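Local coordinates for replication initiator protein (PDB 4PTA) that probably initiates replication of staphylococcal multidrug-resistance plasmids by binding and helping to assemble the plasmid origin, at residues Leu32-Asp35 with Ala36-Ala39; Lys80-Thr83 with Lys84-Glu88; Thr7-Glu10 with Asn11-Arg15; Gln18-Lys21 with Val22-Thr25. All coordinates share one frame; numbering follows the deposited sequence.

Contact 1 of 4, residues Leu32-Asp35 with Ala36-Ala39; sequences LSND and AKIA
Ser33 caps the N-terminus of helix 34-44 against Ala36, a local, buried contact in which the first turn of the helix closes over the loop that leads into it. Ser33 OG accepts a weak hydrogen bond from Ala36 N at 3.3 Å. The hydroxyl sits between its own backbone N and carbonyl carbon (chi1 74°), which turns it toward the Ala36 N-H. Ser33 O takes two donors: Lys37 N at 3.1 Å, in the carbonyl plane, and Ala36 N at 2.8 Å, well above it. The next turn is ordinary alpha-helix, with Ile38 N to Asn34 O at 2.9 Å. This is the N-cap of a helix in the RepA N-terminal domain, a helix-turn-helix family, and Ser33 OG is also hydrogen-bonded to Glu88 of helix 79-91. Beside the cap, the extended aliphatic chain of Lys37 runs back along Leu32, with Lys37 CG 3.9 Å from Leu32 CB and Lys37 CE 3.4 Å from Leu32 O. Its ammonium end goes on to hydrogen-bond Phe23 O and makes a cation-pi contact with Phe24. Leu32 CD2 lies 4.4 Å from Ala36 CB, while Asn34 and Ile38 pack against the second subunit.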
loop_
_atom_site.group_PDB
_atom_site.type_symbol
_atom_site.label_atom_id
_atom_site.label_comp_id
_atom_site.label_asym_id
_atom_site.label_seq_id
_atom_site.Cartn_x
_atom_site.Cartn_y
_atom_site.Cartn_z
ATOM N N LEU A 32 -19.078 15.226 6.190
ATOM C CA LEU A 32 -18.942 15.284 4.731
ATOM C C LEU A 32 -19.820 14.278 3.996
ATOM O O LEU A 32 -20.000 13.144 4.441
ATOM C CB LEU A 32 -17.485 15.056 4.314
ATOM C CG LEU A 32 -16.442 16.126 4.638
ATOM C CD1 LEU A 32 -15.050 15.571 4.401
ATOM C CD2 LEU A 32 -16.670 17.387 3.813
ATOM N N SER A 33 -20.352 14.700 2.853
ATOM C CA SER A 33 -21.084 13.795 1.979
ATOM C C SER A 33 -20.121 12.781 1.380
ATOM O O SER A 33 -18.967 13.101 1.091
ATOM C CB SER A 33 -21.765 14.572 0.853
ATOM O OG SER A 33 -20.816 15.004 -0.106
ATOM N N ASN A 34 -20.600 11.559 1.188
ATOM C CA ASN A 34 -19.796 10.518 0.564
ATOM C C ASN A 34 -19.210 10.961 -0.780
ATOM O O ASN A 34 -18.121 10.538 -1.159
ATOM C CB ASN A 34 -20.615 9.236 0.405
ATOM C CG ASN A 34 -20.962 8.597 1.736
ATOM O OD1 ASN A 34 -20.246 8.768 2.724
ATOM N ND2 ASN A 34 -22.060 7.850 1.765
ATOM N N ASP A 35 -19.926 11.822 -1.492
ATOM C CA ASP A 35 -19.433 12.323 -2.771
ATOM C C ASP A 35 -18.121 13.086 -2.588
ATOM O O ASP A 35 -17.231 13.013 -3.429
ATOM C CB ASP A 35 -20.468 13.227 -3.450
ATOM C CG ASP A 35 -21.800 12.530 -3.683
ATOM O OD1 ASP A 35 -21.808 11.409 -4.237
ATOM O OD2 ASP A 35 -22.842 13.109 -3.308
ATOM N N ALA A 36 -18.010 13.823 -1.487
ATOM C CA ALA A 36 -16.813 14.616 -1.212
ATOM C C ALA A 36 -15.681 13.757 -0.642
ATOM O O ALA A 36 -14.515 13.948 -0.988
ATOM C CB ALA A 36 -17.138 15.769 -0.276
ATOM N N LYS A 37 -16.029 12.815 0.231
ATOM C CA LYS A 37 -15.058 11.860 0.740
ATOM C C LYS A 37 -14.419 11.084 -0.407
ATOM O O LYS A 37 -13.196 10.987 -0.495
ATOM C CB LYS A 37 -15.713 10.892 1.715
ATOM C CG LYS A 37 -16.372 11.557 2.889
ATOM C CD LYS A 37 -16.812 10.523 3.901
ATOM C CE LYS A 37 -17.343 11.185 5.161
ATOM N NZ LYS A 37 -17.768 10.167 6.156
ATOM N N ILE A 38 -15.249 10.536 -1.289
ATOM C CA ILE A 38 -14.739 9.787 -2.431
ATOM C C ILE A 38 -13.991 10.701 -3.397
ATOM O O ILE A 38 -12.978 10.306 -3.972
ATOM C CB ILE A 38 -15.861 9.045 -3.182
ATOM C CG1 ILE A 38 -16.422 7.915 -2.318
ATOM C CG2 ILE A 38 -15.342 8.498 -4.504
ATOM C CD1 ILE A 38 -17.795 7.448 -2.743
ATOM N N ALA A 39 -14.493 11.918 -3.573
ATOM C CA ALA A 39 -13.850 12.891 -4.454
ATOM C C ALA A 39 -12.436 13.167 -3.971
ATOM O O ALA A 39 -11.500 13.267 -4.768
ATOM C CB ALA A 39 -14.653 14.184 -4.509
#

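Contact 2 of 4, residues Lys80-Thr83 with Lys84-Glu88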
loop_
_atom_site.group_PDB
_atom_site.type_symbol
_atom_site.label_atom_id
_atom_site.label_comp_id
_atom_site.label_asym_id
_atom_site.label_seq_id
_atom_site.Cartn_x
_atom_site.Cartn_y
_atom_site.Cartn_z
ATOM N N LYS A 80 -22.950 21.048 -10.836
ATOM C CA LYS A 80 -23.749 21.314 -9.646
ATOM C C LYS A 80 -23.147 20.584 -8.453
ATOM O O LYS A 80 -22.989 21.152 -7.374
ATOM C CB LYS A 80 -25.193 20.854 -9.860
ATOM C CG LYS A 80 -26.214 21.982 -9.957
ATOM C CD LYS A 80 -26.638 22.481 -8.583
ATOM C CE LYS A 80 -27.819 23.436 -8.687
ATOM N NZ LYS A 80 -28.359 23.820 -7.350
ATOM N N LYS A 81 -22.803 19.318 -8.665
ATOM C CA LYS A 81 -22.267 18.477 -7.605
ATOM C C LYS A 81 -20.846 18.872 -7.207
ATOM O O LYS A 81 -20.533 18.941 -6.020
ATOM C CB LYS A 81 -22.319 17.002 -8.013
ATOM C CG LYS A 81 -22.098 16.033 -6.865
ATOM C CD LYS A 81 -22.517 14.627 -7.247
ATOM C CE LYS A 81 -24.000 14.569 -7.578
ATOM N NZ LYS A 81 -24.435 13.197 -7.970
ATOM N N ILE A 82 -19.987 19.132 -8.191
ATOM C CA ILE A 82 -18.602 19.483 -7.889
ATOM C C ILE A 82 -18.525 20.784 -7.100
ATOM O O ILE A 82 -17.661 20.946 -6.238
ATOM C CB ILE A 82 -17.714 19.575 -9.152
ATOM C CG1 ILE A 82 -17.028 20.943 -9.231
ATOM C CG2 ILE A 82 -18.517 19.292 -10.402
ATOM C CD1 ILE A 82 -16.092 21.086 -10.409
ATOM N N THR A 83 -19.432 21.708 -7.400
ATOM C CA THR A 83 -19.547 22.944 -6.638
ATOM C C THR A 83 -19.757 22.618 -5.163
ATOM O O THR A 83 -19.050 23.131 -4.293
ATOM C CB THR A 83 -20.702 23.816 -7.165
ATOM O OG1 THR A 83 -20.234 24.611 -8.263
ATOM C CG2 THR A 83 -21.229 24.735 -6.074
ATOM N N LYS A 84 -20.724 21.749 -4.892
ATOM C CA LYS A 84 -20.969 21.277 -3.536
ATOM C C LYS A 84 -19.731 20.587 -2.960
ATOM O O LYS A 84 -19.444 20.703 -1.766
ATOM C CB LYS A 84 -22.164 20.320 -3.514
ATOM C CG LYS A 84 -22.348 19.584 -2.198
ATOM C CD LYS A 84 -23.299 18.410 -2.350
ATOM C CE LYS A 84 -23.216 17.475 -1.150
ATOM N NZ LYS A 84 -23.961 16.198 -1.375
ATOM N N ILE A 85 -19.003 19.872 -3.816
ATOM C CA ILE A 85 -17.826 19.117 -3.390
ATOM C C ILE A 85 -16.697 20.027 -2.926
ATOM O O ILE A 85 -16.183 19.871 -1.820
ATOM C CB ILE A 85 -17.298 18.205 -4.515
ATOM C CG1 ILE A 85 -18.259 17.041 -4.752
ATOM C CG2 ILE A 85 -15.910 17.685 -4.170
ATOM C CD1 ILE A 85 -17.903 16.202 -5.952
ATOM N N LYS A 86 -16.308 20.967 -3.781
ATOM C CA LYS A 86 -15.262 21.920 -3.438
ATOM C C LYS A 86 -15.614 22.663 -2.160
ATOM O O LYS A 86 -14.825 22.700 -1.217
ATOM C CB LYS A 86 -15.065 22.931 -4.559
ATOM C CG LYS A 86 -14.630 22.335 -5.877
ATOM C CD LYS A 86 -14.291 23.443 -6.853
ATOM C CE LYS A 86 -13.868 22.891 -8.195
ATOM N NZ LYS A 86 -13.455 23.973 -9.137
ATOM N N LYS A 87 -16.803 23.258 -2.135
ATOM C CA LYS A 87 -17.239 24.039 -0.987
ATOM C C LYS A 87 -17.186 23.212 0.288
ATOM O O LYS A 87 -16.856 23.723 1.359
ATOM C CB LYS A 87 -18.652 24.586 -1.206
ATOM C CG LYS A 87 -18.722 25.696 -2.241
ATOM C CD LYS A 87 -20.139 26.205 -2.436
ATOM C CE LYS A 87 -20.191 27.237 -3.552
ATOM N NZ LYS A 87 -21.581 27.651 -3.880
ATOM N N GLU A 88 -17.513 21.931 0.163
ATOM C CA GLU A 88 -17.501 21.028 1.308
ATOM C C GLU A 88 -16.085 20.758 1.799
ATOM O O GLU A 88 -15.828 20.782 3.000
ATOM C CB GLU A 88 -18.188 19.712 0.953
ATOM C CG GLU A 88 -19.489 19.487 1.688
ATOM C CD GLU A 88 -20.157 18.191 1.290
ATOM O OE1 GLU A 88 -20.024 17.790 0.113
ATOM O OE2 GLU A 88 -20.810 17.570 2.154
#
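Ile82 and Lys86 lie side by side one turn apart on helix 79-91 and point the same way, and Thr83 and Lys87 repeat the arrangement one residue further on. In the first pair the aliphatic part of the lysine does the touching: Lys86 CE lies 3.6 Å from Ile82 CD1. Lys86 CG is anti to the carbonyl carbon (chi1 -62°) and the chain is straight beyond it, which carries the amine past the isoleucine to a hydrogen bond with Gln97 of strand 95-97. In the second pair the methyl Thr83 CG2 faces the end of the chain, 3.7 Å from Lys87 NZ. Ile85 turns another way: Ile85 CG1 lies beside Lys81 O, 3.2 Å away. Underneath runs regular helical bonding, Lys86 N to Ile82 O at 2.8 Å and Lys87 N to Thr83 O at 3.1 Å, although Lys84 N to Lys80 O is weak. Ile82 and Ile85 form the buried side: Ile82 packs on Val68 and Leu71 of helix 68-74, Ile85 on Leu75 and on Ala39 of helix 34-44. Lys80, Lys81, Lys84 and Lys87 are exposed. One helix thus combines an apolar inner face with a strongly basic outer one, which is consistent with the second helix of a helix-turn-helix unit and would probably favour the phosphate backbone of DNA.

Contact 3 of 4, residues Thr7-Glu10 with Asn11-Arg15; sequences TVEE and NYKER
Val8 and Tyr12 supply the apolar part of this one-turn contact on helix 8-13: the methyl Val8 CG2, anti to the backbone N, meets the ring, 3.6 Å from Tyr12 CE1, and the two side chains cross at a slant. Val8 O lies at the edge of the same ring, in its plane, 3.0 Å from Tyr12 CD1. Backbone hydrogen bonds wind the short helix, among them Asn11 N to Thr7 O at 3.0 Å and Lys13 N to Glu9 O at 2.9 Å. Thr7 is its N-cap, with Thr7 OG1 accepting from Glu10 N at 3.0 Å. The helix belongs to an N-terminal arm that reaches into the assembly: Tyr12 OH bonds to Asp124 of the second subunit, Arg15 forms a salt bridge with Glu127 of that subunit, and Asn11 packs on Ile51 of the third. Just past the helix, Arg15 grips a single acceptor side-on, with NE at 3.2 Å and NH2 at 3.0 Å from Asn11 OD1. That holds the guanidinium over one face of the Tyr12 ring, offset toward the rim. Among the charged groups, the carboxylates of Glu10 and Glu14 are brought together with their planes 83° apart. Their exact spacing is doubtful at this resolution, and Glu14 of the fourth subunit also lies close by.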
loop_
_atom_site.group_PDB
_atom_site.type_symbol
_atom_site.label_atom_id
_atom_site.label_comp_id
_atom_site.label_asym_id
_atom_site.label_seq_id
_atom_site.Cartn_x
_atom_site.Cartn_y
_atom_site.Cartn_z
ATOM N N THR A 7 -0.785 -11.510 -13.410
ATOM C CA THR A 7 -1.676 -11.246 -14.530
ATOM C C THR A 7 -2.108 -9.782 -14.564
ATOM O O THR A 7 -2.217 -9.132 -13.523
ATOM C CB THR A 7 -2.916 -12.159 -14.494
ATOM O OG1 THR A 7 -3.742 -11.810 -13.378
ATOM C CG2 THR A 7 -2.500 -13.619 -14.377
ATOM N N VAL A 8 -2.345 -9.269 -15.767
ATOM C CA VAL A 8 -2.766 -7.885 -15.943
ATOM C C VAL A 8 -4.122 -7.655 -15.281
ATOM O O VAL A 8 -4.439 -6.548 -14.847
ATOM C CB VAL A 8 -2.843 -7.506 -17.440
ATOM C CG1 VAL A 8 -3.778 -8.443 -18.181
ATOM C CG2 VAL A 8 -3.281 -6.059 -17.611
ATOM N N GLU A 9 -4.910 -8.722 -15.197
ATOM C CA GLU A 9 -6.242 -8.668 -14.613
ATOM C C GLU A 9 -6.172 -8.549 -13.093
ATOM O O GLU A 9 -6.841 -7.702 -12.495
ATOM C CB GLU A 9 -7.026 -9.916 -15.010
ATOM C CG GLU A 9 -8.488 -9.893 -14.632
ATOM C CD GLU A 9 -9.290 -10.914 -15.412
ATOM O OE1 GLU A 9 -10.400 -11.268 -14.970
ATOM O OE2 GLU A 9 -8.806 -11.361 -16.476
ATOM N N GLU A 10 -5.361 -9.403 -12.474
ATOM C CA GLU A 10 -5.162 -9.370 -11.033
ATOM C C GLU A 10 -4.526 -8.044 -10.644
ATOM O O GLU A 10 -4.756 -7.528 -9.553
ATOM C CB GLU A 10 -4.272 -10.538 -10.592
ATOM C CG GLU A 10 -3.925 -10.547 -9.110
ATOM C CD GLU A 10 -5.130 -10.821 -8.228
ATOM O OE1 GLU A 10 -6.150 -11.329 -8.746
ATOM O OE2 GLU A 10 -5.060 -10.529 -7.013
ATOM N N ASN A 11 -3.730 -7.496 -11.555
ATOM C CA ASN A 11 -3.061 -6.222 -11.333
ATOM C C ASN A 11 -4.031 -5.041 -11.308
ATOM O O ASN A 11 -3.891 -4.134 -10.490
ATOM C CB ASN A 11 -1.978 -5.994 -12.393
ATOM C CG ASN A 11 -1.078 -4.818 -12.065
ATOM O OD1 ASN A 11 -1.485 -3.662 -12.174
ATOM N ND2 ASN A 11 0.156 -5.107 -11.670
ATOM N N TYR A 12 -5.009 -5.047 -12.206
ATOM C CA TYR A 12 -6.000 -3.976 -12.241
ATOM C C TYR A 12 -7.050 -4.162 -11.154
ATOM O O TYR A 12 -7.692 -3.206 -10.720
ATOM C CB TYR A 12 -6.632 -3.853 -13.630
ATOM C CG TYR A 12 -5.778 -3.038 -14.569
ATOM C CD1 TYR A 12 -4.715 -3.614 -15.251
ATOM C CD2 TYR A 12 -6.015 -1.681 -14.748
ATOM C CE1 TYR A 12 -3.919 -2.866 -16.096
ATOM C CE2 TYR A 12 -5.224 -0.923 -15.590
ATOM C CZ TYR A 12 -4.178 -1.520 -16.263
ATOM O OH TYR A 12 -3.391 -0.767 -17.104
ATOM N N LYS A 13 -7.195 -5.402 -10.702
ATOM C CA LYS A 13 -8.128 -5.745 -9.640
ATOM C C LYS A 13 -7.596 -5.292 -8.280
ATOM O O LYS A 13 -8.353 -5.167 -7.319
ATOM C CB LYS A 13 -8.366 -7.257 -9.641
ATOM C CG LYS A 13 -9.498 -7.732 -8.751
ATOM C CD LYS A 13 -9.745 -9.222 -8.950
ATOM C CE LYS A 13 -10.009 -9.537 -10.418
ATOM N NZ LYS A 13 -10.281 -10.979 -10.647
ATOM N N GLU A 14 -6.292 -5.038 -8.210
ATOM C CA GLU A 14 -5.654 -4.619 -6.967
ATOM C C GLU A 14 -5.325 -3.129 -6.959
ATOM O O GLU A 14 -4.417 -2.691 -6.247
ATOM C CB GLU A 14 -4.378 -5.420 -6.715
ATOM C CG GLU A 14 -4.604 -6.897 -6.424
ATOM C CD GLU A 14 -3.296 -7.655 -6.263
ATOM O OE1 GLU A 14 -2.230 -7.003 -6.196
ATOM O OE2 GLU A 14 -3.332 -8.902 -6.208
ATOM N N ARG A 15 -6.060 -2.349 -7.744
ATOM C CA ARG A 15 -5.874 -0.905 -7.743
ATOM C C ARG A 15 -7.016 -0.231 -6.986
ATOM O O ARG A 15 -8.183 -0.445 -7.289
ATOM C CB ARG A 15 -5.749 -0.372 -9.170
ATOM C CG ARG A 15 -4.586 -0.992 -9.948
ATOM C CD ARG A 15 -4.407 -0.350 -11.317
ATOM N NE ARG A 15 -3.387 -1.038 -12.103
ATOM C CZ ARG A 15 -2.811 -0.538 -13.191
ATOM N NH1 ARG A 15 -3.145 0.665 -13.630
ATOM N NH2 ARG A 15 -1.891 -1.238 -13.838
#

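Contact 4 of 4, residues Gln18-Lys21 with Val22-Thr25; sequences QLPK and VFFT
Pro20 O accepts a hydrogen bond from Phe23 N at 3.1 Å, the donor well above the carbonyl plane, as the chain leaves strand 16-20 and coils into a short 3-10 turn. Thr25 N bonds to Val22 O at 3.2 Å a step later. The tight turn brings Phe23 back alongside Pro20, both side chains pointing the same way. The pyrrolidine lies over one face of the Phe23 ring in a CH-pi contact, with Pro20 CB 3.9 Å from the ring centroid and only 9° off its normal. Pro20 CG spreads over the far end of that ring, 3.8 Å from Phe23 CZ. Phe23 CG stands anti to the carbonyl carbon (chi1 -77°), and this lays the ring over the proline; Tyr40 of helix 34-44 then meets Phe23 edge-to-face. Phe24 is used differently. It turns its edge to two carbonyls, with Phe24 CE1 3.6 Å from Pro20 O and with Lys21 O in the ring plane. Leu19 crosses it at about a right angle, Leu19 CD1 reaching 3.9 Å from Phe24 CZ. Val22 CG1 also touches Pro20 CB at 4.0 Å. Leu19 and Pro20 pair in antiparallel fashion with a strand of the second subunit, whose Ile38 packs against Leu19 and Phe24. Lys21 NZ makes salt bridges to Asp45 of that subunit and to Glu127 of its own chain. The turn thus sets proline over the Phe23 face, two carbonyl oxygens at the Phe24 edge and leucine against both rings, while the lysine's charge is probably balanced by two acids, one of them across the subunit interface.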
loop_
_atom_site.group_PDB
_atom_site.type_symbol
_atom_site.label_atom_id
_atom_site.label_comp_id
_atom_site.label_asym_id
_atom_site.label_seq_id
_atom_site.Cartn_x
_atom_site.Cartn_y
_atom_site.Cartn_z
ATOM N N GLN A 18 -7.570 5.650 -2.207
ATOM C CA GLN A 18 -7.323 5.598 -0.772
ATOM C C GLN A 18 -8.242 6.530 0.014
ATOM O O GLN A 18 -8.124 7.751 -0.073
ATOM C CB GLN A 18 -5.857 5.901 -0.473
ATOM C CG GLN A 18 -4.903 4.819 -0.952
ATOM C CD GLN A 18 -3.472 5.072 -0.518
ATOM O OE1 GLN A 18 -2.831 6.021 -0.971
ATOM N NE2 GLN A 18 -2.964 4.226 0.372
ATOM N N LEU A 19 -9.161 5.937 0.772
ATOM C CA LEU A 19 -10.082 6.683 1.627
ATOM C C LEU A 19 -9.505 6.850 3.029
ATOM O O LEU A 19 -9.374 5.882 3.767
ATOM C CB LEU A 19 -11.415 5.942 1.736
ATOM C CG LEU A 19 -12.653 6.457 1.004
ATOM C CD1 LEU A 19 -13.853 5.616 1.411
ATOM C CD2 LEU A 19 -12.898 7.914 1.315
ATOM N N PRO A 20 -9.155 8.088 3.403
ATOM C CA PRO A 20 -8.687 8.326 4.773
ATOM C C PRO A 20 -9.697 7.807 5.789
ATOM O O PRO A 20 -10.866 8.194 5.746
ATOM C CB PRO A 20 -8.610 9.851 4.845
ATOM C CG PRO A 20 -8.361 10.272 3.441
ATOM C CD PRO A 20 -9.127 9.307 2.584
ATOM N N LYS A 21 -9.250 6.935 6.686
ATOM C CA LYS A 21 -10.133 6.371 7.699
ATOM C C LYS A 21 -10.601 7.439 8.684
ATOM O O LYS A 21 -11.634 7.282 9.335
ATOM C CB LYS A 21 -9.439 5.240 8.459
ATOM C CG LYS A 21 -9.148 4.001 7.634
ATOM C CD LYS A 21 -8.559 2.904 8.506
ATOM C CE LYS A 21 -8.070 1.737 7.682
ATOM N NZ LYS A 21 -7.562 0.653 8.566
ATOM N N VAL A 22 -9.837 8.520 8.802
ATOM C CA VAL A 22 -10.215 9.593 9.711
ATOM C C VAL A 22 -11.493 10.276 9.225
ATOM O O VAL A 22 -12.197 10.912 10.005
ATOM C CB VAL A 22 -9.078 10.623 9.914
ATOM C CG1 VAL A 22 -8.718 11.298 8.600
ATOM C CG2 VAL A 22 -9.480 11.651 10.952
ATOM N N PHE A 23 -11.806 10.121 7.941
ATOM C CA PHE A 23 -13.058 10.648 7.405
ATOM C C PHE A 23 -14.269 10.003 8.084
ATOM O O PHE A 23 -15.406 10.396 7.835
ATOM C CB PHE A 23 -13.148 10.434 5.888
ATOM C CG PHE A 23 -12.318 11.393 5.079
ATOM C CD1 PHE A 23 -11.498 12.319 5.699
ATOM C CD2 PHE A 23 -12.366 11.369 3.693
ATOM C CE1 PHE A 23 -10.734 13.200 4.949
ATOM C CE2 PHE A 23 -11.609 12.249 2.939
ATOM C CZ PHE A 23 -10.792 13.164 3.568
ATOM N N PHE A 24 -14.023 9.018 8.940
ATOM C CA PHE A 24 -15.104 8.242 9.530
ATOM C C PHE A 24 -15.013 8.194 11.054
ATOM O O PHE A 24 -15.692 7.400 11.702
ATOM C CB PHE A 24 -15.124 6.834 8.927
ATOM C CG PHE A 24 -15.254 6.830 7.427
ATOM C CD1 PHE A 24 -14.137 6.971 6.621
ATOM C CD2 PHE A 24 -16.496 6.711 6.826
ATOM C CE1 PHE A 24 -14.256 6.988 5.254
ATOM C CE2 PHE A 24 -16.617 6.722 5.458
ATOM C CZ PHE A 24 -15.497 6.863 4.670
ATOM N N THR A 25 -14.180 9.059 11.624
ATOM C CA THR A 25 -14.044 9.143 13.074
ATOM C C THR A 25 -14.045 10.598 13.548
ATOM O O THR A 25 -14.616 10.921 14.589
ATOM C CB THR A 25 -12.762 8.435 13.569
ATOM O OG1 THR A 25 -11.618 9.005 12.926
ATOM C CG2 THR A 25 -12.814 6.949 13.259
#

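Along the chain the order is contact 3, contact 4, contact 1, contact 2. Contacts 4, 1 and 2, on strand 16-20 and the turn after it, helix 34-44 and helix 79-91, belong to the RepA N-terminal, helix-turn-helix region. Contact 1 touches both others, its centre about 11 Å from that of contact 4 and about 10 Å from that of contact 2, whereas contacts 2 and 4 are about 19 Å apart, centre to centre, and do not meet. Contact 3 stands off on helix 8-13, about 24 Å from contact 4 and about 32 Å from contact 2, again between centres. Contacts 1, 3 and 4 touch the second subunit; in this assembly no other chain touches contact 2, which would leave its lysines available to DNA.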